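Local atomic coordinates of bifunctional autolysin (Staphylococcus aureus subsp. aureus Mu50, PDB entry 6FXO), a protein that probably cleaves bacterial peptidoglycan as a family 73 glycoside hydrolase, acting as the N-acetylglucosaminidase part of a two-activity cell-wall autolysin. Residues Q71-I75 against D76-Q80; D170-S173 against K174-G178. All blocks are in the same frame, centred on the assembly; numbering follows the deposited sequence.

Contact 1: residues Q71-I75 against D76-Q80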
ATOM      1  N   GLN A  71      -9.828   7.413  -6.547  1.00 37.68           N
ATOM      2  CA  GLN A  71     -10.088   8.806  -6.416  1.00 48.37           C
ATOM      3  C   GLN A  71      -9.908   9.210  -7.831  1.00 60.80           C
ATOM      4  O   GLN A  71      -9.127   8.610  -8.552  1.00 79.65           O
ATOM      5  CB  GLN A  71      -9.006   9.467  -5.572  1.00 54.16           C
ATOM      6  CG  GLN A  71      -9.500  10.685  -4.838  1.00 55.25           C
ATOM      7  CD  GLN A  71      -8.419  11.261  -3.966  1.00 51.05           C
ATOM      8  OE1 GLN A  71      -8.059  10.708  -2.940  1.00 47.48           O
ATOM      9  NE2 GLN A  71      -7.864  12.371  -4.342  1.00 51.75           N
ATOM     10  N   ASN A  72     -10.603  10.192  -8.245  1.00 71.48           N
ATOM     11  CA  ASN A  72     -10.424  10.586  -9.639  1.00 75.02           C
ATOM     12  C   ASN A  72      -9.325  11.582  -9.765  1.00 67.46           C
ATOM     13  O   ASN A  72      -9.580  12.711 -10.160  1.00 69.48           O
ATOM     14  CB  ASN A  72     -11.706  11.135 -10.212  1.00 72.86           C
ATOM     15  CG  ASN A  72     -12.798  10.140 -10.042  1.00 78.14           C
ATOM     16  OD1 ASN A  72     -12.748   9.084 -10.671  1.00 82.36           O
ATOM     17  ND2 ASN A  72     -13.811  10.392  -9.232  1.00 86.65           N
ATOM     18  N   ILE A  73      -8.098  11.188  -9.439  1.00 59.59           N
ATOM     19  CA  ILE A  73      -7.049  12.195  -9.572  1.00 53.54           C
ATOM     20  C   ILE A  73      -6.854  12.498 -11.058  1.00 45.58           C
ATOM     21  O   ILE A  73      -6.921  11.591 -11.882  1.00 39.13           O
ATOM     22  CB  ILE A  73      -5.752  11.780  -8.818  1.00 44.49           C
ATOM     23  CG1 ILE A  73      -6.140  11.232  -7.426  1.00 46.75           C
ATOM     24  CG2 ILE A  73      -4.825  12.996  -8.633  1.00 35.11           C
ATOM     25  CD1 ILE A  73      -4.954  10.802  -6.562  1.00 49.47           C
ATOM     26  N   SER A  74      -6.625  13.762 -11.409  1.00 46.98           N
ATOM     27  CA  SER A  74      -6.448  14.014 -12.841  1.00 58.55           C
ATOM     28  C   SER A  74      -5.243  13.280 -13.431  1.00 60.83           C
ATOM     29  O   SER A  74      -4.199  13.210 -12.784  1.00 57.59           O
ATOM     30  CB  SER A  74      -6.317  15.517 -13.087  1.00 65.58           C
ATOM     31  OG  SER A  74      -5.422  15.846 -14.139  1.00 76.53           O
ATOM     32  N   ILE A  75      -5.392  12.718 -14.664  1.00 57.03           N
ATOM     33  CA  ILE A  75      -4.316  12.022 -15.303  1.00 65.16           C
ATOM     34  C   ILE A  75      -3.160  13.001 -15.547  1.00 76.96           C
ATOM     35  O   ILE A  75      -2.004  12.584 -15.554  1.00 81.56           O
ATOM     36  CB  ILE A  75      -4.864  11.392 -16.604  1.00 72.45           C
ATOM     37  CG1 ILE A  75      -5.956  10.356 -16.262  1.00 76.58           C
ATOM     38  CG2 ILE A  75      -3.740  10.777 -17.421  1.00 76.20           C
ATOM     39  CD1 ILE A  75      -6.625   9.695 -17.461  1.00 72.62           C
ATOM     40  N   ASP A  76      -3.469  14.305 -15.740  1.00 80.46           N
ATOM     41  CA  ASP A  76      -2.393  15.262 -15.973  1.00 86.54           C
ATOM     42  C   ASP A  76      -1.550  15.426 -14.737  1.00 82.99           C
ATOM     43  O   ASP A  76      -0.332  15.574 -14.820  1.00 86.25           O
ATOM     44  CB  ASP A  76      -2.938  16.661 -16.298  1.00 89.82           C
ATOM     45  CG  ASP A  76      -2.876  17.071 -17.750  1.00100.77           C
ATOM     46  OD1 ASP A  76      -3.895  17.573 -18.266  1.00118.23           O
ATOM     47  OD2 ASP A  76      -1.823  16.851 -18.385  1.00113.23           O
ATOM     48  N   LYS A  77      -2.223  15.428 -13.584  1.00 77.83           N
ATOM     49  CA  LYS A  77      -1.549  15.574 -12.311  1.00 71.17           C
ATOM     50  C   LYS A  77      -0.653  14.410 -12.068  1.00 63.11           C
ATOM     51  O   LYS A  77       0.424  14.565 -11.472  1.00 55.38           O
ATOM     52  CB  LYS A  77      -2.586  15.728 -11.160  1.00 73.82           C
ATOM     53  CG  LYS A  77      -2.799  17.172 -10.667  1.00 93.51           C
ATOM     54  CD  LYS A  77      -3.882  17.280  -9.578  1.00110.30           C
ATOM     55  CE  LYS A  77      -3.585  18.359  -8.570  1.00116.90           C
ATOM     56  NZ  LYS A  77      -4.004  19.744  -8.840  1.00128.55           N
ATOM     57  N   ILE A  78      -1.077  13.232 -12.576  1.00 51.20           N
ATOM     58  CA  ILE A  78      -0.245  12.080 -12.372  1.00 48.56           C
ATOM     59  C   ILE A  78       1.004  12.195 -13.192  1.00 54.06           C
ATOM     60  O   ILE A  78       2.090  12.000 -12.657  1.00 61.53           O
ATOM     61  CB  ILE A  78      -1.024  10.767 -12.631  1.00 48.95           C
ATOM     62  CG1 ILE A  78      -1.843  10.349 -11.399  1.00 54.41           C
ATOM     63  CG2 ILE A  78      -0.064   9.663 -12.946  1.00 54.41           C
ATOM     64  CD1 ILE A  78      -2.670  11.418 -10.724  1.00 55.41           C
ATOM     65  N   ASN A  79       0.869  12.532 -14.475  1.00 58.13           N
ATOM     66  CA  ASN A  79       2.093  12.648 -15.259  1.00 59.56           C
ATOM     67  C   ASN A  79       2.999  13.729 -14.741  1.00 55.57           C
ATOM     68  O   ASN A  79       4.215  13.588 -14.848  1.00 57.65           O
ATOM     69  CB  ASN A  79       1.833  12.880 -16.723  1.00 49.96           C
ATOM     70  CG  ASN A  79       1.157  11.707 -17.342  1.00 47.66           C
ATOM     71  OD1 ASN A  79       1.737  10.631 -17.455  1.00 51.84           O
ATOM     72  ND2 ASN A  79      -0.063  11.827 -17.778  1.00 48.92           N
ATOM     73  N   GLN A  80       2.443  14.806 -14.156  1.00 51.36           N
ATOM     74  CA  GLN A  80       3.388  15.797 -13.677  1.00 52.68           C
ATOM     75  C   GLN A  80       4.283  15.165 -12.609  1.00 55.72           C
ATOM     76  O   GLN A  80       5.425  15.581 -12.445  1.00 59.95           O
ATOM     77  CB  GLN A  80       2.683  17.055 -13.147  1.00 53.58           C
ATOM     78  CG  GLN A  80       3.122  18.325 -13.873  1.00 68.40           C
TER
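Ser-74 turns its hydroxyl toward the first turn of helix 75-82 and caps it. Its OG takes the amide of Lys-77 at 3.3 Å along a fairly straight N-H...O line of 157°, and a second, weak and more bent bond comes from Asp-76 N at 3.0 Å. With chi1 at 145°, displaced from a staggered position, OG lies close to both amides. The Ser-74 carbonyl then accepts from Ile-78 N, and the Ile-75 carbonyl from Asn-79 N, which starts the regular helical pattern. On the buried side, Ile-73 and Ile-78 cross at about a right angle, the CG2 branch of Ile-73 meeting the CD1 end of Ile-78 at 3.4 Å. Asn-79 lies beside Ile-75 and points the same way, its ND2 3.8 Å from CG2 of Ile-75, while its OD1 is held by the amide of Gly-92. In the next shell, helix 106-116 backs the isoleucine pair through Val-107 and Ile-110, and Ile-75 rests on Ala-93 and Asn-96 of helix 92-102. This is the serine N-cap of an alpha-helix, with an apolar contact between the residue before the cap and the fourth residue after it, the hydrophobic staple.

Contact 2: residues D170-S173 against K174-G178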
ATOM      1  N   ASP A 170       4.526  -5.863 -24.201  1.00103.72           N
ATOM      2  CA  ASP A 170       5.527  -5.338 -25.130  1.00118.53           C
ATOM      3  C   ASP A 170       5.733  -3.833 -25.003  1.00120.41           C
ATOM      4  O   ASP A 170       6.681  -3.286 -25.567  1.00118.72           O
ATOM      5  CB  ASP A 170       5.177  -5.719 -26.587  1.00125.54           C
ATOM      6  CG  ASP A 170       3.807  -5.273 -27.071  1.00139.97           C
ATOM      7  OD1 ASP A 170       2.853  -6.074 -26.973  1.00147.98           O
ATOM      8  OD2 ASP A 170       3.691  -4.132 -27.557  1.00147.87           O
ATOM      9  N   THR A 171       4.851  -3.166 -24.255  1.00121.44           N
ATOM     10  CA  THR A 171       4.949  -1.722 -24.068  1.00123.20           C
ATOM     11  C   THR A 171       4.642  -1.383 -22.619  1.00119.81           C
ATOM     12  O   THR A 171       3.979  -2.156 -21.932  1.00115.23           O
ATOM     13  CB  THR A 171       3.956  -1.006 -24.990  1.00129.54           C
ATOM     14  OG1 THR A 171       3.945  -1.653 -26.261  1.00137.52           O
ATOM     15  CG2 THR A 171       4.300   0.460 -25.175  1.00134.38           C
ATOM     16  N   VAL A 172       5.102  -0.215 -22.165  1.00113.70           N
ATOM     17  CA  VAL A 172       4.855   0.185 -20.783  1.00108.25           C
ATOM     18  C   VAL A 172       3.402   0.384 -20.336  1.00103.64           C
ATOM     19  O   VAL A 172       3.078   0.021 -19.207  1.00104.01           O
ATOM     20  CB  VAL A 172       5.703   1.435 -20.465  1.00107.13           C
ATOM     21  CG1 VAL A 172       5.664   1.745 -18.972  1.00103.61           C
ATOM     22  CG2 VAL A 172       7.138   1.245 -20.940  1.00118.20           C
ATOM     23  N   SER A 173       2.523   0.935 -21.194  1.00 97.27           N
ATOM     24  CA  SER A 173       1.144   1.112 -20.742  1.00 96.36           C
ATOM     25  C   SER A 173       0.504  -0.232 -20.494  1.00 83.60           C
ATOM     26  O   SER A 173      -0.357  -0.383 -19.632  1.00 77.88           O
ATOM     27  CB  SER A 173       0.338   1.894 -21.776  1.00100.40           C
ATOM     28  OG  SER A 173      -1.054   1.632 -21.682  1.00109.39           O
ATOM     29  N   LYS A 174       0.962  -1.200 -21.271  1.00 81.50           N
ATOM     30  CA  LYS A 174       0.544  -2.594 -21.275  1.00 83.79           C
ATOM     31  C   LYS A 174       1.028  -3.353 -20.049  1.00 84.82           C
ATOM     32  O   LYS A 174       0.234  -4.081 -19.455  1.00 77.14           O
ATOM     33  CB  LYS A 174       1.033  -3.306 -22.559  1.00 85.74           C
ATOM     34  CG  LYS A 174       0.250  -2.960 -23.833  1.00 91.19           C
ATOM     35  CD  LYS A 174       0.888  -3.558 -25.114  1.00100.14           C
ATOM     36  CE  LYS A 174       0.078  -3.274 -26.369  1.00116.90           C
ATOM     37  NZ  LYS A 174       0.699  -3.822 -27.615  1.00121.46           N
ATOM     38  N   ALA A 175       2.324  -3.210 -19.663  1.00 81.11           N
ATOM     39  CA  ALA A 175       2.743  -3.945 -18.485  1.00 69.25           C
ATOM     40  C   ALA A 175       1.925  -3.431 -17.322  1.00 60.94           C
ATOM     41  O   ALA A 175       1.570  -4.175 -16.408  1.00 52.94           O
ATOM     42  CB  ALA A 175       4.222  -3.734 -18.227  1.00 66.97           C
ATOM     43  N   ILE A 176       1.615  -2.139 -17.362  1.00 50.91           N
ATOM     44  CA  ILE A 176       0.825  -1.580 -16.288  1.00 45.67           C
ATOM     45  C   ILE A 176      -0.590  -2.149 -16.247  1.00 44.64           C
ATOM     46  O   ILE A 176      -1.101  -2.438 -15.157  1.00 44.09           O
ATOM     47  CB  ILE A 176       0.769  -0.047 -16.487  1.00 41.67           C
ATOM     48  CG1 ILE A 176       2.111   0.543 -16.165  1.00 32.05           C
ATOM     49  CG2 ILE A 176      -0.363   0.589 -15.653  1.00 42.95           C
ATOM     50  CD1 ILE A 176       2.377   2.010 -16.617  1.00 25.74           C
ATOM     51  N   VAL A 177      -1.218  -2.372 -17.420  1.00 45.19           N
ATOM     52  CA  VAL A 177      -2.557  -2.899 -17.281  1.00 48.17           C
ATOM     53  C   VAL A 177      -2.596  -4.301 -16.822  1.00 45.05           C
ATOM     54  O   VAL A 177      -3.349  -4.622 -15.904  1.00 43.76           O
ATOM     55  CB  VAL A 177      -3.491  -2.648 -18.487  1.00 56.22           C
ATOM     56  CG1 VAL A 177      -4.945  -2.888 -18.077  1.00 51.79           C
ATOM     57  CG2 VAL A 177      -3.322  -1.224 -19.004  1.00 63.18           C
ATOM     58  N   GLY A 178      -1.777  -5.151 -17.406  1.00 49.16           N
ATOM     59  CA  GLY A 178      -1.805  -6.519 -16.968  1.00 53.90           C
ATOM     60  C   GLY A 178      -1.221  -6.723 -15.582  1.00 57.35           C
ATOM     61  O   GLY A 178      -1.760  -7.592 -14.869  1.00 47.97           O
TER
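The backbone enters helix 172-180 at Thr-171, whose carbonyl accepts from Ala-175 N at 3.0 Å, nearly along the C=O axis, and, in a weak bond, from Lys-174 N; Val-172 O and Ser-173 O continue the pattern with Ile-176 N and Val-177 N. Although Thr-171 occupies the N-cap position, its hydroxyl makes no capping bond. It turns instead to the preceding residue, donating a hydrogen bond to Asp-170 OD2 at 2.8 Å from a point well above the carboxylate plane. The same oxygen receives Lys-174 NZ at 3.0 Å through its syn lone pair, and a weak bond from NZ to Asp-170 OD1, 3.2 Å long, makes the salt bridge two-pronged. Lys-174 reaches this carboxylate with its chain fully extended beyond CG, running past Thr-171 so that its CD lies 3.8 Å from the threonine OG1. Asp-170 meets it with CG set between its own backbone N and carbonyl carbon (chi1 57°). Farther round the helix, Val-172 CG1 approaches Ile-176 CD1 at 4.1 Å, a loose apolar contact. Ile-176 continues inward onto Ala-94 and Phe-95 of helix 92-102, and Ala-175 touches His-144 in a loop. Asp-170 OD2 therefore serves two donors, one charged and one neutral, and the hydroxyl probably helps to fix the rotation of the carboxylate. The bridge probably favours the ionised form of both partners, and a carboxylate placed before the first turn would probably also interact favourably with the helix dipole.

How the contacts relate
Contacts 1 and 2 are two answers to the same problem, how a helix begins: in contact 1 a serine hydroxyl accepts from amides of the first turn, whereas in contact 2 the threonine hydroxyl serves an aspartate that bridges to a lysine on the first turn. Their centres are 18 Å apart and their nearest atoms about 9 Å, so they do not touch. Helix 92-102 relates them, since Ile-75 of contact 1 and Ile-176 of contact 2 both pack on it. Contact 2 belongs to the glucosaminidase region, which is related to the lysozymes. Both contacts are best read as structural packing at helix starts, with no catalytic role implied by their geometry.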